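Side-chain contacts in DltD domain-containing protein (Beauveria bassiana, PDB 7D78), which is a thioesterase of the polyketide transferase af380 family that probably cyclises polyketide chains into medium-ring lactones: residues A[28-33]-A[81-86]; A[34-39]-A[86-91]; A[104-109]-A[137-142]. All blocks are in the same frame, centred on the assembly; numbering follows the deposited sequence.

Contact 1. Residues A[28-33]-A[81-86]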
# COMPACT_ATOMS: atom_id res chain seq x y z
N GLN A 28 3.51 7.85 -31.73
CA GLN A 28 2.63 8.96 -31.44
C GLN A 28 2.51 9.12 -29.93
O GLN A 28 2.69 8.16 -29.18
CB GLN A 28 1.23 8.74 -32.04
CG GLN A 28 1.24 8.64 -33.55
CD GLN A 28 2.03 9.77 -34.19
OE1 GLN A 28 1.72 10.95 -34.01
NE2 GLN A 28 3.08 9.41 -34.94
N VAL A 29 2.25 10.35 -29.49
CA VAL A 29 2.00 10.58 -28.07
C VAL A 29 0.61 10.08 -27.74
O VAL A 29 -0.36 10.39 -28.43
CB VAL A 29 2.15 12.07 -27.74
CG1 VAL A 29 1.65 12.34 -26.33
CG2 VAL A 29 3.61 12.50 -27.85
N VAL A 30 0.50 9.27 -26.69
CA VAL A 30 -0.79 8.74 -26.27
C VAL A 30 -0.92 8.97 -24.77
O VAL A 30 0.01 8.66 -24.00
CB VAL A 30 -0.95 7.25 -26.64
CG1 VAL A 30 -2.03 6.58 -25.78
CG2 VAL A 30 -1.33 7.12 -28.13
N GLU A 31 -2.05 9.54 -24.35
CA GLU A 31 -2.33 9.88 -22.97
C GLU A 31 -3.43 8.97 -22.43
O GLU A 31 -4.40 8.69 -23.14
CB GLU A 31 -2.77 11.35 -22.85
CG GLU A 31 -1.81 12.29 -23.55
CD GLU A 31 -2.09 13.75 -23.25
OE1 GLU A 31 -3.26 14.09 -23.01
OE2 GLU A 31 -1.13 14.55 -23.27
N CYS A 32 -3.27 8.52 -21.19
CA CYS A 32 -4.27 7.68 -20.52
C CYS A 32 -4.71 8.37 -19.24
O CYS A 32 -3.87 8.83 -18.46
CB CYS A 32 -3.70 6.29 -20.18
SG CYS A 32 -2.86 5.40 -21.51
N LYS A 33 -6.02 8.44 -19.02
CA LYS A 33 -6.58 9.06 -17.83
C LYS A 33 -6.73 8.02 -16.73
O LYS A 33 -7.06 6.86 -16.99
CB LYS A 33 -7.94 9.69 -18.11
CG LYS A 33 -7.90 10.97 -18.93
CD LYS A 33 -9.11 11.86 -18.64
CE LYS A 33 -9.29 12.05 -17.14
NZ LYS A 33 -10.34 13.06 -16.80
N ASN A 81 2.11 -3.61 -31.08
CA ASN A 81 1.88 -2.28 -30.52
C ASN A 81 2.66 -2.19 -29.21
O ASN A 81 2.60 -3.12 -28.40
CB ASN A 81 0.41 -2.01 -30.23
CG ASN A 81 -0.48 -2.02 -31.46
OD1 ASN A 81 -0.50 -1.07 -32.25
ND2 ASN A 81 -1.27 -3.07 -31.58
N THR A 82 3.38 -1.09 -29.01
CA THR A 82 4.16 -0.92 -27.79
C THR A 82 3.91 0.46 -27.21
O THR A 82 3.98 1.46 -27.92
CB THR A 82 5.66 -1.13 -28.05
OG1 THR A 82 5.87 -2.41 -28.66
CG2 THR A 82 6.42 -1.11 -26.74
N TYR A 83 3.61 0.51 -25.91
CA TYR A 83 3.40 1.76 -25.18
C TYR A 83 4.46 1.86 -24.09
O TYR A 83 4.49 1.02 -23.18
CB TYR A 83 2.00 1.79 -24.56
CG TYR A 83 1.59 3.10 -23.89
CD1 TYR A 83 1.66 4.30 -24.58
CD2 TYR A 83 1.09 3.12 -22.59
CE1 TYR A 83 1.27 5.49 -24.00
CE2 TYR A 83 0.68 4.32 -21.99
CZ TYR A 83 0.78 5.51 -22.71
OH TYR A 83 0.39 6.71 -22.15
N ILE A 84 5.35 2.84 -24.20
CA ILE A 84 6.24 3.23 -23.11
C ILE A 84 5.69 4.51 -22.51
O ILE A 84 5.34 5.44 -23.24
CB ILE A 84 7.69 3.43 -23.58
CG1 ILE A 84 8.04 2.52 -24.76
CG2 ILE A 84 8.67 3.20 -22.44
CD1 ILE A 84 9.42 2.83 -25.31
N TYR A 85 5.62 4.58 -21.18
CA TYR A 85 5.01 5.73 -20.54
C TYR A 85 5.83 6.17 -19.33
O TYR A 85 6.59 5.39 -18.75
CB TYR A 85 3.55 5.43 -20.11
CG TYR A 85 3.46 4.45 -18.96
CD1 TYR A 85 3.51 3.08 -19.19
CD2 TYR A 85 3.37 4.89 -17.64
CE1 TYR A 85 3.47 2.17 -18.13
CE2 TYR A 85 3.33 4.00 -16.58
CZ TYR A 85 3.38 2.64 -16.83
OH TYR A 85 3.33 1.77 -15.78
N ASP A 86 5.68 7.45 -18.98
CA ASP A 86 6.21 7.98 -17.73
C ASP A 86 5.21 7.72 -16.62
O ASP A 86 4.07 8.20 -16.70
CB ASP A 86 6.47 9.48 -17.85
CG ASP A 86 7.67 9.81 -18.74
OD1 ASP A 86 8.60 8.98 -18.82
OD2 ASP A 86 7.70 10.91 -19.32
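Tyr83 meets the strand 28-33 with the far half of its ring, between the side chains of Val30 and Cys32. Its CB leaves the strand 81-86 with CG anti to the backbone N (chi1 -174°), a rotation that extends the ring toward the other segment. On one side of the ring CE1 lies 3.9 Å from Val30 CB, and Val30 CG1 is as near; the two side chains cross at a slant. The same CE1 is 3.4 Å from Val30 O, which sits at the edge of the ring, near its plane. Across the ring, CE2 is 3.7 Å from Cys32 SG. This sulfur lies 4.5 Å from the ring centroid of Tyr83 and 49° off the normal, an oblique sulfur-aromatic contact. In the mixed sheet of this alpha/beta hydrolase fold, strand 39-45 runs between the two strands. The segment axes therefore come no closer than 8.7 Å, and a long side chain has to bridge the interval. At the tip, Tyr83 OH donates to Val30 O at 2.7 Å; the bond is short, although the hydroxyl lies above the carbonyl plane, 42° out of it, and not on a lone pair. A phenylalanine in place of Tyr83 would probably keep the packing on Val30 and Cys32 but leave the Val30 carbonyl without its hydroxyl donor and the edge strand without this polar tie. Ile113 and Ile117 of helix 103-118 also pack on the ring of Tyr83, while Glu31 forms a salt bridge with Arg41 on strand 39-45.

Contact 2. Residues A[34-39]-A[86-91]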
# COMPACT_ATOMS: atom_id res chain seq x y z
N THR A 34 -6.52 8.44 -15.49
CA THR A 34 -6.69 7.59 -14.32
C THR A 34 -8.02 7.91 -13.66
O THR A 34 -8.64 8.94 -13.95
CB THR A 34 -5.55 7.80 -13.33
OG1 THR A 34 -5.60 9.15 -12.86
CG2 THR A 34 -4.20 7.52 -13.99
N ILE A 35 -8.45 7.04 -12.74
CA ILE A 35 -9.75 7.29 -12.12
C ILE A 35 -9.75 8.56 -11.27
O ILE A 35 -10.82 9.16 -11.07
CB ILE A 35 -10.23 6.08 -11.29
CG1 ILE A 35 -9.27 5.79 -10.12
CG2 ILE A 35 -10.39 4.85 -12.19
CD1 ILE A 35 -9.81 4.74 -9.19
N ASP A 36 -8.60 9.03 -10.78
CA ASP A 36 -8.59 10.30 -10.06
C ASP A 36 -8.31 11.51 -10.96
O ASP A 36 -8.18 12.63 -10.47
CB ASP A 36 -7.58 10.25 -8.88
CG ASP A 36 -6.12 10.28 -9.32
OD1 ASP A 36 -5.81 10.16 -10.52
OD2 ASP A 36 -5.25 10.42 -8.43
N GLY A 37 -8.25 11.31 -12.28
CA GLY A 37 -8.17 12.43 -13.21
C GLY A 37 -6.77 12.85 -13.63
O GLY A 37 -6.63 13.84 -14.34
N ILE A 38 -5.75 12.14 -13.21
CA ILE A 38 -4.36 12.41 -13.61
C ILE A 38 -4.17 11.88 -15.03
O ILE A 38 -4.81 10.90 -15.44
CB ILE A 38 -3.41 11.74 -12.59
CG1 ILE A 38 -2.93 12.76 -11.55
CG2 ILE A 38 -2.22 11.03 -13.23
CD1 ILE A 38 -4.05 13.46 -10.85
N ILE A 39 -3.32 12.55 -15.81
CA ILE A 39 -3.00 12.12 -17.17
C ILE A 39 -1.62 11.47 -17.17
O ILE A 39 -0.63 12.11 -16.80
CB ILE A 39 -3.03 13.29 -18.16
CG1 ILE A 39 -4.35 14.06 -18.07
CG2 ILE A 39 -2.74 12.80 -19.58
CD1 ILE A 39 -5.42 13.48 -18.90
N ASP A 86 5.68 7.45 -18.98
CA ASP A 86 6.21 7.98 -17.73
C ASP A 86 5.21 7.72 -16.62
O ASP A 86 4.07 8.20 -16.70
CB ASP A 86 6.47 9.48 -17.85
CG ASP A 86 7.67 9.81 -18.74
OD1 ASP A 86 8.60 8.98 -18.82
OD2 ASP A 86 7.70 10.91 -19.32
N PRO A 87 5.57 6.99 -15.57
CA PRO A 87 4.61 6.75 -14.49
C PRO A 87 4.22 8.05 -13.79
O PRO A 87 4.82 9.11 -13.97
CB PRO A 87 5.36 5.80 -13.54
CG PRO A 87 6.46 5.17 -14.40
CD PRO A 87 6.85 6.30 -15.34
N ARG A 88 3.20 7.93 -12.95
CA ARG A 88 2.66 9.05 -12.18
C ARG A 88 3.76 9.85 -11.49
O ARG A 88 4.65 9.28 -10.84
CB ARG A 88 1.67 8.52 -11.15
CG ARG A 88 1.07 9.61 -10.26
CD ARG A 88 0.18 9.00 -9.21
NE ARG A 88 -0.99 8.36 -9.79
CZ ARG A 88 -2.22 8.86 -9.70
NH1 ARG A 88 -2.43 9.99 -9.06
NH2 ARG A 88 -3.24 8.21 -10.26
N SER A 89 3.71 11.18 -11.65
CA SER A 89 4.57 12.19 -11.04
C SER A 89 5.98 12.21 -11.60
O SER A 89 6.86 12.88 -11.03
CB SER A 89 4.64 12.05 -9.50
OG SER A 89 5.63 11.11 -9.14
N ILE A 90 6.23 11.52 -12.72
CA ILE A 90 7.54 11.39 -13.34
C ILE A 90 7.48 11.93 -14.77
O ILE A 90 6.49 11.70 -15.48
CB ILE A 90 8.00 9.92 -13.34
CG1 ILE A 90 8.18 9.42 -11.90
CG2 ILE A 90 9.26 9.72 -14.18
CD1 ILE A 90 8.37 7.92 -11.78
N GLY A 91 8.53 12.63 -15.18
CA GLY A 91 8.68 12.96 -16.59
C GLY A 91 7.53 13.80 -17.08
O GLY A 91 7.16 14.82 -16.48
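Arg88 leaves its loop with CG anti to the backbone N and bends at chi3 (-66°), which turns its guanidinium to Asp36, whose CG stands between its own backbone N and carbonyl carbon (chi1 73°). The grip is end-on and two-pronged: Asp36 OD2 accepts from Arg88 NH1 at 2.9 Å through its syn lone pair, and Asp36 OD1 from Arg88 NH2 at 3.2 Å, from above the carboxylate plane. The planes of the two flat groups are inclined by 54°, consistent with this difference. Asp36 OD1 is further held by Thr34 OG1, which donates at 2.6 Å, so the carboxylate is fixed from both segments. Over one guanidinium face lies Ile38, its CG2 4.1 Å from Arg88 CZ. Arg88 NH2 also reaches Asp109 of helix 103-118, so the cation is shared between two acidic groups that its charge probably helps to bring close together. Within the same turn, Gly37 N bonds to Thr34 O at 2.9 Å and Thr34 N to Ile38 O at 3.0 Å. With the positive phi of Gly37, these bonds define a type I turn with a G1 beta bulge, the tip of the beta hairpin joining strands 28-33 and 39-45.

Contact 3. Residues A[104-109]-A[137-142]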
# COMPACT_ATOMS: atom_id res chain seq x y z
N LEU A 104 2.39 0.91 -5.44
CA LEU A 104 1.01 0.43 -5.48
C LEU A 104 0.11 1.36 -6.30
O LEU A 104 -0.83 0.90 -6.95
CB LEU A 104 0.47 0.26 -4.06
CG LEU A 104 1.17 -0.82 -3.22
CD1 LEU A 104 0.58 -0.88 -1.81
CD2 LEU A 104 1.10 -2.19 -3.89
N GLN A 105 0.38 2.67 -6.28
CA GLN A 105 -0.37 3.57 -7.16
C GLN A 105 -0.00 3.33 -8.62
O GLN A 105 -0.88 3.38 -9.50
CB GLN A 105 -0.12 5.04 -6.80
CG GLN A 105 -1.07 5.95 -7.58
CD GLN A 105 -2.54 5.56 -7.37
OE1 GLN A 105 -3.04 5.58 -6.25
NE2 GLN A 105 -3.23 5.18 -8.46
N GLN A 106 1.28 3.09 -8.90
CA GLN A 106 1.68 2.74 -10.26
C GLN A 106 1.00 1.46 -10.73
O GLN A 106 0.60 1.35 -11.89
CB GLN A 106 3.21 2.58 -10.34
CG GLN A 106 3.96 3.90 -10.31
CD GLN A 106 5.45 3.73 -10.57
OE1 GLN A 106 5.88 2.70 -11.10
NE2 GLN A 106 6.24 4.73 -10.21
N ALA A 107 0.85 0.49 -9.82
CA ALA A 107 0.14 -0.75 -10.17
C ALA A 107 -1.31 -0.48 -10.54
O ALA A 107 -1.83 -1.02 -11.53
CB ALA A 107 0.23 -1.75 -9.01
N GLU A 108 -2.01 0.34 -9.74
CA GLU A 108 -3.40 0.65 -10.07
C GLU A 108 -3.49 1.50 -11.34
O GLU A 108 -4.40 1.30 -12.16
CB GLU A 108 -4.08 1.36 -8.90
CG GLU A 108 -4.34 0.48 -7.69
CD GLU A 108 -5.09 1.21 -6.58
OE1 GLU A 108 -6.02 1.96 -6.89
OE2 GLU A 108 -4.73 1.03 -5.39
N ASP A 109 -2.57 2.45 -11.51
CA ASP A 109 -2.55 3.24 -12.74
C ASP A 109 -2.48 2.35 -13.97
O ASP A 109 -3.08 2.67 -15.01
CB ASP A 109 -1.36 4.21 -12.74
CG ASP A 109 -1.54 5.39 -11.79
OD1 ASP A 109 -2.66 5.59 -11.28
OD2 ASP A 109 -0.54 6.12 -11.55
N GLY A 137 9.33 -3.83 -13.42
CA GLY A 137 8.92 -5.23 -13.54
C GLY A 137 8.13 -5.69 -12.33
O GLY A 137 7.14 -6.42 -12.46
N THR A 138 8.55 -5.26 -11.14
CA THR A 138 7.84 -5.63 -9.92
C THR A 138 6.47 -4.96 -9.87
O THR A 138 5.48 -5.59 -9.49
CB THR A 138 8.69 -5.26 -8.70
OG1 THR A 138 10.02 -5.76 -8.90
CG2 THR A 138 8.12 -5.85 -7.41
N VAL A 139 6.40 -3.69 -10.27
CA VAL A 139 5.13 -2.98 -10.36
C VAL A 139 4.20 -3.70 -11.33
O VAL A 139 3.00 -3.87 -11.06
CB VAL A 139 5.36 -1.52 -10.80
CG1 VAL A 139 4.05 -0.87 -11.27
CG2 VAL A 139 5.99 -0.70 -9.68
N SER A 140 4.74 -4.13 -12.47
CA SER A 140 3.91 -4.79 -13.48
C SER A 140 3.32 -6.09 -12.93
O SER A 140 2.18 -6.45 -13.25
CB SER A 140 4.73 -5.07 -14.74
OG SER A 140 5.21 -3.88 -15.34
N ALA A 141 4.09 -6.82 -12.13
CA ALA A 141 3.57 -8.05 -11.54
C ALA A 141 2.37 -7.78 -10.64
O ALA A 141 1.40 -8.54 -10.65
CB ALA A 141 4.67 -8.76 -10.76
N CYS A 142 2.44 -6.71 -9.85
CA CYS A 142 1.32 -6.37 -8.97
C CYS A 142 0.07 -6.04 -9.78
O CYS A 142 -1.03 -6.46 -9.42
CB CYS A 142 1.68 -5.20 -8.06
SG CYS A 142 3.11 -5.52 -6.98
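The helices to which Ala107 and Val139 belong approach to 8.3 Å between the axes of their short segments and cross at -58°, with the CA atoms of Ala107 and Val139 only 5.5 Å apart. That closeness is possible because the Ala107 methyl is the whole side chain on one side of the crossing. Val139 presents both branches. Its CG1, anti to the backbone N (chi1 165°), lies 3.7 Å from Gln106 CB and 3.8 Å from Ala107 N, and so packs against the helix backbone as well as the root of a side chain. Its CG2 touches Gln106 further out, 3.7 Å from OE1. The Gln106 chain is extended beyond CG and passes Val139 at about a right angle, so that the valine meets both its aliphatic root and its amide oxygen. One turn further along helix 135-146, Cys142 CB meets Ala107 CB at 3.9 Å, and the Ala107 methyl also comes within 4.0 Å of Val139 O. No hydrogen bond crosses the contact, which is held by van der Waals packing of buried residues. Trp244 of the second subunit packs on Leu104, Ala107 and Cys142, so the dimer partner covers this helix pair. Nearby, Glu108 forms salt bridges with Lys241 and Arg179 of that subunit. Helix 135-146 follows strand 127-133; Gly132, Ser134 and Gly136 span the junction of the two and fit the pattern of a nucleophile elbow, and the Val139 side chain touches residues of that pattern. The packing of helix 135-146 on helix 103-118, which follows strand 81-86, is consistent with the neighbouring helices B and C of the alpha/beta hydrolase fold.

In the fold
The three contacts run from the edge of the sheet toward the middle of the chain. Contact 3, centred about 8 Å from the chain centre, is buried and has no hydrogen bond across it; contacts 1 and 2, at about 15 and 14 Å, are partly buried and combine packing with polar bonds. Contact 2 lies in the loops that follow the two strands of contact 1: they share Asp86, and Ile39 packs on Glu31 and Lys33. A tyrosine hydroxyl bridges strands in the first, whereas charges join loops in the second. Contact 2 also meets contact 3 through Asp109 and Gln105, so helix 103-118 borders the loop pair as well as its partner helix. Contacts 2 and 3 both touch the second subunit.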